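D-mannose isomerase (PDB 5X32) catalyses the reversible isomerisation of D-mannose to D-fructose and, less efficiently, acts on D-lyxose, while leaving D-glucose untouched. Local coordinates at residues 26-31 with 60-65. Residues are numbered along the deposited sequence; the frame is centred on the assembly and turned at random.
Sequences TCIDPE and FNFAQA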
loop_
_atom_site.group_PDB
_atom_site.type_symbol
_atom_site.label_atom_id
_atom_site.label_comp_id
_atom_site.label_asym_id
_atom_site.label_seq_id
_atom_site.Cartn_x
_atom_site.Cartn_y
_atom_site.Cartn_z
ATOM N N THR A 26 -4.561 -13.136 -17.337
ATOM C CA THR A 26 -4.805 -14.279 -16.459
ATOM C C THR A 26 -5.686 -13.993 -15.226
ATOM O O THR A 26 -6.462 -14.854 -14.810
ATOM C CB THR A 26 -3.468 -14.855 -15.953
ATOM O OG1 THR A 26 -2.562 -14.964 -17.055
ATOM C CG2 THR A 26 -3.658 -16.227 -15.329
ATOM N N CYS A 27 -5.571 -12.807 -14.632
ATOM C CA CYS A 27 -6.286 -12.542 -13.380
ATOM C C CYS A 27 -7.775 -12.323 -13.600
ATOM O O CYS A 27 -8.559 -12.324 -12.647
ATOM C CB CYS A 27 -5.707 -11.320 -12.673
ATOM S SG CYS A 27 -5.862 -9.863 -13.691
ATOM N N ILE A 28 -8.170 -12.153 -14.858
ATOM C CA ILE A 28 -9.568 -11.865 -15.164
ATOM C C ILE A 28 -10.420 -13.115 -14.999
ATOM O O ILE A 28 -10.164 -14.135 -15.637
ATOM C CB ILE A 28 -9.736 -11.345 -16.592
ATOM C CG1 ILE A 28 -8.895 -10.088 -16.775
ATOM C CG2 ILE A 28 -11.216 -11.110 -16.902
ATOM C CD1 ILE A 28 -9.330 -8.961 -15.880
ATOM N N ASP A 29 -11.388 -13.051 -14.094
ATOM C CA ASP A 29 -12.309 -14.167 -13.957
ATOM C C ASP A 29 -13.550 -13.853 -14.791
ATOM O O ASP A 29 -14.305 -12.939 -14.465
ATOM C CB ASP A 29 -12.681 -14.434 -12.491
ATOM C CG ASP A 29 -13.663 -15.599 -12.347
ATOM O OD1 ASP A 29 -13.909 -16.285 -13.365
ATOM O OD2 ASP A 29 -14.200 -15.830 -11.236
ATOM N N PRO A 30 -13.759 -14.615 -15.870
ATOM C CA PRO A 30 -14.858 -14.340 -16.807
ATOM C C PRO A 30 -16.182 -14.326 -16.067
ATOM O O PRO A 30 -17.062 -13.556 -16.426
ATOM C CB PRO A 30 -14.767 -15.513 -17.786
ATOM C CG PRO A 30 -13.296 -15.862 -17.766
ATOM C CD PRO A 30 -12.981 -15.794 -16.293
ATOM N N GLU A 31 -16.252 -15.110 -14.989
ATOM C CA GLU A 31 -17.380 -15.124 -14.052
ATOM C C GLU A 31 -17.566 -13.876 -13.223
ATOM O O GLU A 31 -18.623 -13.683 -12.657
ATOM C CB GLU A 31 -17.246 -16.285 -13.066
ATOM C CG GLU A 31 -17.262 -17.640 -13.689
ATOM C CD GLU A 31 -18.646 -17.987 -14.182
ATOM O OE1 GLU A 31 -19.403 -18.626 -13.411
ATOM O OE2 GLU A 31 -18.984 -17.599 -15.328
ATOM N N PHE A 60 -6.994 -0.677 -8.521
ATOM C CA PHE A 60 -5.889 0.272 -8.603
ATOM C C PHE A 60 -4.933 -0.038 -9.774
ATOM O O PHE A 60 -4.567 0.863 -10.539
ATOM C CB PHE A 60 -5.105 0.282 -7.284
ATOM C CG PHE A 60 -3.897 1.157 -7.315
ATOM C CD1 PHE A 60 -2.682 0.672 -7.762
ATOM C CD2 PHE A 60 -3.985 2.483 -6.936
ATOM C CE1 PHE A 60 -1.578 1.500 -7.807
ATOM C CE2 PHE A 60 -2.883 3.306 -6.977
ATOM C CZ PHE A 60 -1.683 2.817 -7.406
ATOM N N ASN A 61 -4.546 -1.307 -9.911
ATOM C CA ASN A 61 -3.668 -1.728 -10.997
ATOM C C ASN A 61 -4.164 -1.255 -12.342
ATOM O O ASN A 61 -3.513 -0.463 -13.030
ATOM C CB ASN A 61 -3.566 -3.251 -11.075
ATOM C CG ASN A 61 -2.633 -3.848 -10.056
ATOM O OD1 ASN A 61 -2.339 -3.245 -9.010
ATOM N ND2 ASN A 61 -2.158 -5.064 -10.352
ATOM N N PHE A 62 -5.356 -1.721 -12.700
ATOM C CA PHE A 62 -5.824 -1.535 -14.070
ATOM C C PHE A 62 -6.181 -0.081 -14.316
ATOM O O PHE A 62 -5.957 0.437 -15.411
ATOM C CB PHE A 62 -7.008 -2.450 -14.362
ATOM C CG PHE A 62 -6.622 -3.896 -14.458
ATOM C CD1 PHE A 62 -5.816 -4.340 -15.491
ATOM C CD2 PHE A 62 -7.057 -4.806 -13.512
ATOM C CE1 PHE A 62 -5.452 -5.669 -15.590
ATOM C CE2 PHE A 62 -6.693 -6.127 -13.591
ATOM C CZ PHE A 62 -5.893 -6.565 -14.641
ATOM N N ALA A 63 -6.691 0.592 -13.290
ATOM C CA ALA A 63 -6.997 2.009 -13.436
ATOM C C ALA A 63 -5.731 2.817 -13.705
ATOM O O ALA A 63 -5.660 3.556 -14.684
ATOM C CB ALA A 63 -7.714 2.527 -12.218
ATOM N N GLN A 64 -4.728 2.654 -12.846
ATOM C CA GLN A 64 -3.463 3.371 -13.009
ATOM C C GLN A 64 -2.810 3.067 -14.372
ATOM O O GLN A 64 -2.286 3.977 -15.055
ATOM C CB GLN A 64 -2.518 3.007 -11.872
ATOM C CG GLN A 64 -2.913 3.588 -10.525
ATOM C CD GLN A 64 -2.911 5.083 -10.537
ATOM O OE1 GLN A 64 -1.972 5.711 -11.032
ATOM N NE2 GLN A 64 -3.972 5.675 -10.012
ATOM N N ALA A 65 -2.881 1.803 -14.790
ATOM C CA ALA A 65 -2.319 1.427 -16.081
ATOM C C ALA A 65 -3.076 2.124 -17.207
ATOM O O ALA A 65 -2.495 2.534 -18.204
ATOM C CB ALA A 65 -2.355 -0.072 -16.268
#
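With chi1 at 61°, Cys27 tucks SG between its own backbone N and carbonyl carbon, while Phe62 sets CG anti to its carbonyl carbon (chi1 -71°) and reaches out from helix 52-69 to meet it. Both bonds from CA to CB lean toward the other segment; the CA atoms of Cys27 and Phe62 lie 11.0 Å apart, and the phenylalanine side chain spans most of that. Cys27 SG arrives at the rim of the ring, 3.4 Å from Phe62 CZ, with CE2 the next atom along. It lies 4.7 Å from the ring centroid and practically in the ring plane, 89° off the normal, a sulfur-aromatic contact of the edge type. Ile28 adds a looser apolar touch: its CD1 approaches the same Phe62 CZ obliquely, at 4.4 Å. Further along the loop, Asp29 OD1 accepts from the backbone N of Glu31 in an Asx turn, and its OD2 forms a salt bridge with Arg50. Around the ring, Phe34 meets Phe62 with their planes at a shallow angle, and Ala77 and Ala78 of helix 72-89 also touch it. The contact thus joins the loop after helix 9-23 to a helix of the enzyme's helical barrel, away from the proposed catalytic histidines. No hydrogen bond crosses it; cohesion in this buried apolar setting is probably mostly dispersion, with at most a weak electrostatic pull between sulfur and the ring's C-H edge.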